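NADH dehydrogenase (Methanothermobacter marburgensis, PDB 4R81) binds flavin mononucleotide and probably oxidises NAD(P)H with a quinone as electron acceptor, working as a dimer of flavodoxin-like subunits. Local coordinates at residues 99-102 and 103-107; 50-53 and 54-57. All coordinates share one frame; numbering follows the deposited sequence.

Contact 1. Residues 99-102 and 103-107; sequences KLKG and WFDRV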
ATOM      1  N   LYS A  99      -7.394  -3.011  -0.457  1.00 16.28           N
ATOM      2  CA  LYS A  99      -8.008  -4.225   0.083  1.00 16.10           C
ATOM      3  C   LYS A  99      -6.954  -5.260   0.492  1.00 16.92           C
ATOM      4  O   LYS A  99      -7.058  -5.870   1.562  1.00 16.60           O
ATOM      5  CB  LYS A  99      -8.988  -4.846  -0.919  1.00 19.27           C
ATOM      6  CG  LYS A  99      -9.542  -6.185  -0.467  1.00 21.09           C
ATOM      7  CD  LYS A  99     -10.621  -6.025   0.598  1.00 22.74           C
ATOM      8  CE  LYS A  99     -11.979  -5.709  -0.026  1.00 22.93           C
ATOM      9  NZ  LYS A  99     -12.986  -5.266   0.988  1.00 24.27           N
ATOM     10  N   LEU A 100      -5.927  -5.437  -0.340  1.00 15.13           N
ATOM     11  CA  LEU A 100      -4.874  -6.393  -0.023  1.00 14.73           C
ATOM     12  C   LEU A 100      -3.907  -5.822   1.008  1.00 14.97           C
ATOM     13  O   LEU A 100      -3.404  -6.557   1.861  1.00 15.42           O
ATOM     14  CB  LEU A 100      -4.123  -6.829  -1.292  1.00 15.57           C
ATOM     15  CG  LEU A 100      -2.990  -7.846  -1.132  1.00 16.11           C
ATOM     16  CD1 LEU A 100      -3.491  -9.113  -0.443  1.00 17.94           C
ATOM     17  CD2 LEU A 100      -2.386  -8.157  -2.494  1.00 17.21           C
ATOM     18  N   LYS A 101      -3.634  -4.519   0.928  1.00 14.91           N
ATOM     19  CA  LYS A 101      -2.765  -3.883   1.916  1.00 15.23           C
ATOM     20  C   LYS A 101      -3.350  -4.096   3.301  1.00 16.29           C
ATOM     21  O   LYS A 101      -2.620  -4.388   4.254  1.00 15.85           O
ATOM     22  CB  LYS A 101      -2.604  -2.381   1.646  1.00 15.92           C
ATOM     23  CG  LYS A 101      -1.765  -1.630   2.689  1.00 16.66           C
ATOM     24  CD  LYS A 101      -0.415  -2.319   2.929  1.00 15.01           C
ATOM     25  CE  LYS A 101       0.583  -1.429   3.639  1.00 16.35           C
ATOM     26  NZ  LYS A 101       0.096  -0.994   4.976  1.00 15.04           N
ATOM     27  N   GLY A 102      -4.673  -3.980   3.399  1.00 16.37           N
ATOM     28  CA  GLY A 102      -5.350  -4.130   4.671  1.00 15.94           C
ATOM     29  C   GLY A 102      -5.311  -5.557   5.169  1.00 16.54           C
ATOM     30  O   GLY A 102      -5.323  -5.792   6.378  1.00 15.98           O
ATOM     31  N   TRP A 103      -5.246  -6.507   4.237  1.00 16.41           N
ATOM     32  CA  TRP A 103      -5.068  -7.902   4.598  1.00 16.68           C
ATOM     33  C   TRP A 103      -3.731  -8.071   5.328  1.00 14.59           C
ATOM     34  O   TRP A 103      -3.680  -8.699   6.381  1.00 15.30           O
ATOM     35  CB  TRP A 103      -5.131  -8.783   3.351  1.00 17.18           C
ATOM     36  CG  TRP A 103      -5.136 -10.259   3.614  1.00 17.00           C
ATOM     37  CD1 TRP A 103      -6.231 -11.054   3.780  1.00 16.69           C
ATOM     38  CD2 TRP A 103      -3.991 -11.129   3.706  1.00 15.82           C
ATOM     39  NE1 TRP A 103      -5.847 -12.361   3.976  1.00 17.27           N
ATOM     40  CE2 TRP A 103      -4.478 -12.435   3.932  1.00 16.88           C
ATOM     41  CE3 TRP A 103      -2.604 -10.930   3.608  1.00 16.88           C
ATOM     42  CZ2 TRP A 103      -3.629 -13.538   4.077  1.00 16.73           C
ATOM     43  CZ3 TRP A 103      -1.760 -12.026   3.753  1.00 16.32           C
ATOM     44  CH2 TRP A 103      -2.279 -13.311   3.987  1.00 17.01           C
ATOM     45  N   PHE A 104      -2.655  -7.487   4.804  1.00 15.07           N
ATOM     46  CA  PHE A 104      -1.382  -7.545   5.516  1.00 16.43           C
ATOM     47  C   PHE A 104      -1.491  -6.872   6.889  1.00 16.09           C
ATOM     48  O   PHE A 104      -1.076  -7.452   7.902  1.00 15.60           O
ATOM     49  CB  PHE A 104      -0.247  -6.914   4.692  1.00 15.92           C
ATOM     50  CG  PHE A 104       0.147  -7.719   3.481  1.00 15.65           C
ATOM     51  CD1 PHE A 104       0.798  -8.937   3.623  1.00 16.20           C
ATOM     52  CD2 PHE A 104      -0.123  -7.253   2.204  1.00 15.73           C
ATOM     53  CE1 PHE A 104       1.153  -9.685   2.508  1.00 17.95           C
ATOM     54  CE2 PHE A 104       0.233  -7.999   1.080  1.00 16.44           C
ATOM     55  CZ  PHE A 104       0.879  -9.209   1.234  1.00 16.96           C
ATOM     56  N   ASP A 105      -2.064  -5.668   6.928  1.00 15.30           N
ATOM     57  CA  ASP A 105      -2.173  -4.906   8.180  1.00 16.18           C
ATOM     58  C   ASP A 105      -2.863  -5.725   9.270  1.00 17.47           C
ATOM     59  O   ASP A 105      -2.449  -5.715  10.431  1.00 18.49           O
ATOM     60  CB  ASP A 105      -2.975  -3.607   7.992  1.00 15.43           C
ATOM     61  CG  ASP A 105      -2.320  -2.618   7.039  1.00 15.98           C
ATOM     62  OD1 ASP A 105      -1.115  -2.753   6.738  1.00 16.76           O
ATOM     63  OD2 ASP A 105      -3.034  -1.684   6.596  1.00 16.99           O
ATOM     64  N   ARG A 106      -3.919  -6.437   8.875  1.00 16.28           N
ATOM     65  CA  ARG A 106      -4.781  -7.144   9.819  1.00 17.94           C
ATOM     66  C   ARG A 106      -4.408  -8.605  10.066  1.00 18.71           C
ATOM     67  O   ARG A 106      -4.684  -9.149  11.141  1.00 18.54           O
ATOM     68  CB  ARG A 106      -6.241  -7.059   9.355  1.00 17.58           C
ATOM     69  CG  ARG A 106      -6.790  -5.635   9.263  1.00 18.23           C
ATOM     70  CD  ARG A 106      -8.304  -5.637   9.084  1.00 19.14           C
ATOM     71  NE  ARG A 106      -8.947  -6.325  10.199  1.00 20.17           N
ATOM     72  CZ  ARG A 106      -9.767  -7.368  10.088  1.00 21.12           C
ATOM     73  NH1 ARG A 106     -10.097  -7.841   8.897  1.00 22.57           N
ATOM     74  NH2 ARG A 106     -10.270  -7.927  11.183  1.00 21.96           N
ATOM     75  N   VAL A 107      -3.792  -9.242   9.077  1.00 17.79           N
ATOM     76  CA  VAL A 107      -3.559 -10.679   9.151  1.00 19.03           C
ATOM     77  C   VAL A 107      -2.147 -10.997   9.625  1.00 19.20           C
ATOM     78  O   VAL A 107      -1.928 -11.999  10.294  1.00 20.26           O
ATOM     79  CB  VAL A 107      -3.923 -11.384   7.812  1.00 17.91           C
ATOM     80  CG1 VAL A 107      -3.643 -12.897   7.872  1.00 17.14           C
ATOM     81  CG2 VAL A 107      -5.396 -11.123   7.471  1.00 18.50           C
TER
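L100 packs against F104 and W103 one turn further along helix 98-107, and this apolar side is the close-fitting part of the contact. CG of L100 lies 3.9 Å from CE2 of F104, while its branch CD1 comes to 4.1 Å from CB of W103. With CG anti to the backbone N (chi1 -179°), L100 turns CD1 to W103; its side chain also touches F87 and Y89 of strand 84-90, aliphatic bulk among aromatic neighbours. W103 meets F104 with an edge: F104 CD1 lies in the plane of the W103 ring, and CE3 of W103 sits 3.9 Å above the F104 ring, toward its rim. V107 lays CG2 3.7 Å above a face of the W103 ring. Helix 98-107 is the connection of a beta-alpha-beta crossover in the flavodoxin-like fold, leading from strand 84-90 to strand 129-135. Main-chain i to i+4 bonds hold its turns, R106 N to G102 O being 2.9 Å. The polar side is no less buried, but directed bonds hold it instead of apolar contact, and it faces the second subunit and the flavin. There K101, bent at chi2 and chi4, crosses D105 at about a right angle and sets NZ 2.8 Å from OD1, on the syn lone pair, in a salt bridge. NZ also donates to W92 O and C96 O of the second subunit, and D105 OD2 accepts from A98 N of that subunit. With an alanine in place of D105, the K101 ammonium would probably lose its charge partner and A98 N of the second subunit its acceptor.

Contact 2. Residues 50-53 and 54-57; sequences ELSQ and EEYL. With FMN (flavin mononucleotide), chain F.
A capping box of S52 and E55 opens helix 53-61, which carries Y56 to the FMN phosphate. S52 is the N-cap: its OG accepts from E55 N at 3.2 Å, and the same hydroxyl donates to E55 OE1. Serine suits the place because its short arm, with OG between the backbone N and the carbonyl carbon (chi1 68°), can meet a main-chain N-H of the first turn. E55 reciprocates: OE1 takes S52 N at 2.9 Å in an almost straight bond (176°), on the anti side but 32° out of the carboxylate plane. With the S52 hydroxyl on its anti lone pair, OE1 has two donors; OE2 pairs with R106. L51 lies against the first turn, CD1 3.5 Å from CB of E55 and CD2 4.1 Å from CB of Y56. In this flavodoxin-like dimer the pocket is shared between subunits: the phosphate oxygen O3P lies at the edge of the Y56 ring and accepts from Y56 OH at 2.7 Å, whereas S17, S19 and H12 of the second subunit hydrogen-bond the cofactor. A long, rigid phenol suits this reach. Q53 NE2 lies 3.6 Å from CG of L57, and Q53 OE1 bonds to S14 of the second subunit.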
ATOM      1  N   GLU A  50      -9.617  -2.332   7.085  1.00 20.71           N
ATOM      2  CA  GLU A  50      -9.095  -1.358   8.052  1.00 20.74           C
ATOM      3  C   GLU A  50      -8.733  -1.992   9.382  1.00 19.13           C
ATOM      4  O   GLU A  50      -9.599  -2.563  10.047  1.00 21.15           O
ATOM      5  CB  GLU A  50     -10.118  -0.255   8.344  1.00 23.41           C
ATOM      6  CG  GLU A  50     -10.243   0.808   7.280  1.00 27.46           C
ATOM      7  CD  GLU A  50     -11.306   0.482   6.262  1.00 28.93           C
ATOM      8  OE1 GLU A  50     -11.849  -0.650   6.314  1.00 31.30           O
ATOM      9  OE2 GLU A  50     -11.602   1.360   5.415  1.00 27.92           O
ATOM     10  N   LEU A  51      -7.472  -1.863   9.786  1.00 18.04           N
ATOM     11  CA  LEU A  51      -7.086  -2.219  11.147  1.00 18.51           C
ATOM     12  C   LEU A  51      -7.832  -1.286  12.091  1.00 18.37           C
ATOM     13  O   LEU A  51      -7.636  -0.068  12.042  1.00 19.61           O
ATOM     14  CB  LEU A  51      -5.586  -2.033  11.351  1.00 18.67           C
ATOM     15  CG  LEU A  51      -5.033  -2.581  12.667  1.00 18.71           C
ATOM     16  CD1 LEU A  51      -5.030  -4.091  12.614  1.00 19.69           C
ATOM     17  CD2 LEU A  51      -3.636  -2.037  12.947  1.00 19.59           C
ATOM     18  N   SER A  52      -8.678  -1.850  12.949  1.00 18.90           N
ATOM     19  CA  SER A  52      -9.475  -1.055  13.884  1.00 19.28           C
ATOM     20  C   SER A  52      -8.670  -0.590  15.098  1.00 20.56           C
ATOM     21  O   SER A  52      -7.559  -1.059  15.344  1.00 22.31           O
ATOM     22  CB  SER A  52     -10.671  -1.864  14.370  1.00 21.65           C
ATOM     23  OG  SER A  52     -10.230  -2.929  15.191  1.00 23.19           O
ATOM     24  N   GLN A  53      -9.247   0.331  15.864  1.00 20.16           N
ATOM     25  CA  GLN A  53      -8.611   0.798  17.089  1.00 21.77           C
ATOM     26  C   GLN A  53      -8.333  -0.365  18.042  1.00 21.95           C
ATOM     27  O   GLN A  53      -7.249  -0.451  18.632  1.00 20.84           O
ATOM     28  CB  GLN A  53      -9.474   1.868  17.769  1.00 22.94           C
ATOM     29  CG  GLN A  53      -9.086   2.187  19.212  1.00 25.96           C
ATOM     30  CD  GLN A  53      -7.700   2.793  19.341  1.00 28.34           C
ATOM     31  OE1 GLN A  53      -7.021   3.049  18.345  1.00 27.87           O
ATOM     32  NE2 GLN A  53      -7.274   3.030  20.578  1.00 30.22           N
ATOM     33  N   GLU A  54      -9.299  -1.272  18.164  1.00 23.23           N
ATOM     34  CA  GLU A  54      -9.163  -2.410  19.065  1.00 25.61           C
ATOM     35  C   GLU A  54      -8.041  -3.353  18.629  1.00 24.89           C
ATOM     36  O   GLU A  54      -7.258  -3.823  19.455  1.00 26.38           O
ATOM     37  CB  GLU A  54     -10.493  -3.161  19.193  1.00 28.00           C
ATOM     38  CG  GLU A  54     -11.586  -2.365  19.902  1.00 30.95           C
ATOM     39  CD  GLU A  54     -12.302  -1.376  18.990  1.00 34.44           C
ATOM     40  OE1 GLU A  54     -11.958  -1.286  17.790  1.00 33.98           O
ATOM     41  OE2 GLU A  54     -13.225  -0.693  19.474  1.00 37.84           O
ATOM     42  N   GLU A  55      -7.957  -3.624  17.330  1.00 22.77           N
ATOM     43  CA  GLU A  55      -6.882  -4.454  16.801  1.00 22.94           C
ATOM     44  C   GLU A  55      -5.531  -3.762  16.962  1.00 22.66           C
ATOM     45  O   GLU A  55      -4.533  -4.399  17.298  1.00 24.18           O
ATOM     46  CB  GLU A  55      -7.117  -4.748  15.326  1.00 24.33           C
ATOM     47  CG  GLU A  55      -8.336  -5.576  15.008  1.00 26.64           C
ATOM     48  CD  GLU A  55      -8.560  -5.665  13.517  1.00 30.25           C
ATOM     49  OE1 GLU A  55      -9.083  -4.693  12.940  1.00 30.86           O
ATOM     50  OE2 GLU A  55      -8.186  -6.693  12.912  1.00 32.89           O
ATOM     51  N   TYR A  56      -5.509  -2.458  16.714  1.00 20.88           N
ATOM     52  CA  TYR A  56      -4.290  -1.672  16.864  1.00 21.79           C
ATOM     53  C   TYR A  56      -3.730  -1.796  18.277  1.00 23.54           C
ATOM     54  O   TYR A  56      -2.537  -2.065  18.462  1.00 23.77           O
ATOM     55  CB  TYR A  56      -4.550  -0.202  16.526  1.00 21.53           C
ATOM     56  CG  TYR A  56      -3.428   0.706  16.957  1.00 21.15           C
ATOM     57  CD1 TYR A  56      -2.274   0.826  16.193  1.00 20.87           C
ATOM     58  CD2 TYR A  56      -3.510   1.426  18.144  1.00 21.99           C
ATOM     59  CE1 TYR A  56      -1.240   1.648  16.594  1.00 21.45           C
ATOM     60  CE2 TYR A  56      -2.477   2.247  18.555  1.00 23.01           C
ATOM     61  CZ  TYR A  56      -1.347   2.355  17.775  1.00 23.20           C
ATOM     62  OH  TYR A  56      -0.316   3.171  18.179  1.00 23.87           O
ATOM     63  N   LEU A  57      -4.587  -1.605  19.275  1.00 23.46           N
ATOM     64  CA  LEU A  57      -4.146  -1.710  20.660  1.00 24.30           C
ATOM     65  C   LEU A  57      -3.558  -3.075  20.948  1.00 24.23           C
ATOM     66  O   LEU A  57      -2.558  -3.185  21.660  1.00 25.99           O
ATOM     67  CB  LEU A  57      -5.290  -1.424  21.627  1.00 25.62           C
ATOM     68  CG  LEU A  57      -5.693   0.040  21.740  1.00 27.40           C
ATOM     69  CD1 LEU A  57      -6.799   0.192  22.759  1.00 28.41           C
ATOM     70  CD2 LEU A  57      -4.492   0.883  22.126  1.00 27.79           C
TER
HETATM   71  N1  FMN F 300       7.517  -0.051  11.627  1.00 18.73           N
HETATM   72  C2  FMN F 300       8.463  -0.112  10.622  1.00 19.00           C
HETATM   73  O2  FMN F 300       9.549   0.450  10.744  1.00 19.49           O
HETATM   74  N3  FMN F 300       8.200  -0.807   9.468  1.00 19.08           N
HETATM   75  C4  FMN F 300       6.997  -1.458   9.291  1.00 19.23           C
HETATM   76  O4  FMN F 300       6.785  -2.068   8.247  1.00 21.43           O
HETATM   77  C4A FMN F 300       6.032  -1.413  10.290  1.00 18.42           C
HETATM   78  N5  FMN F 300       4.819  -2.058  10.130  1.00 19.16           N
HETATM   79  C5A FMN F 300       3.865  -1.978  11.128  1.00 17.88           C
HETATM   80  C6  FMN F 300       2.639  -2.618  10.969  1.00 18.71           C
HETATM   81  C7  FMN F 300       1.683  -2.547  11.975  1.00 19.96           C
HETATM   82  C7M FMN F 300       0.362  -3.219  11.798  1.00 20.87           C
HETATM   83  C8  FMN F 300       1.944  -1.842  13.143  1.00 20.09           C
HETATM   84  C8M FMN F 300       0.912  -1.769  14.227  1.00 22.81           C
HETATM   85  C9  FMN F 300       3.170  -1.210  13.298  1.00 18.69           C
HETATM   86  C9A FMN F 300       4.136  -1.271  12.296  1.00 18.72           C
HETATM   87  N10 FMN F 300       5.364  -0.649  12.454  1.00 18.96           N
HETATM   88  C10 FMN F 300       6.304  -0.701  11.453  1.00 19.71           C
HETATM   89  C1' FMN F 300       5.673   0.168  13.671  1.00 18.95           C
HETATM   90  C2' FMN F 300       4.937   1.503  13.464  1.00 18.44           C
HETATM   91  O2' FMN F 300       5.449   2.273  12.385  1.00 17.71           O
HETATM   92  C3' FMN F 300       4.958   2.313  14.741  1.00 21.95           C
HETATM   93  O3' FMN F 300       4.209   1.608  15.710  1.00 25.23           O
HETATM   94  C4' FMN F 300       4.319   3.668  14.513  1.00 20.79           C
HETATM   95  O4' FMN F 300       5.178   4.517  13.787  1.00 20.65           O
HETATM   96  C5' FMN F 300       3.974   4.323  15.837  1.00 22.35           C
HETATM   97  O5' FMN F 300       3.098   5.391  15.569  1.00 21.30           O
HETATM   98  P   FMN F 300       1.686   5.430  16.328  1.00 20.28           P
HETATM   99  O1P FMN F 300       1.916   5.545  17.825  1.00 21.86           O
HETATM  100  O2P FMN F 300       0.929   6.622  15.789  1.00 21.47           O
HETATM  101  O3P FMN F 300       0.940   4.150  16.051  1.00 20.18           O

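From the N terminus the chain leaves strand 36-41, runs through a loop and meets contact 2 where helix 53-61 begins; helix 70-80 and strand 84-90 follow, and contact 1 then lies within helix 98-107. Both are local, closing no more than a helical turn, and they stand in series without nesting or crossing. Their centres are 12 Å apart, yet they touch: R106 NE and E55 OE2 form a 2.8 Å salt bridge, and L51 packs against the backbone of D105. The start of helix 53-61 is thus tied to the C-terminal end of helix 98-107, which packs on strand 84-90 through L100. Both also reach the second subunit, where K99 of one chain pairs with E50 of the other.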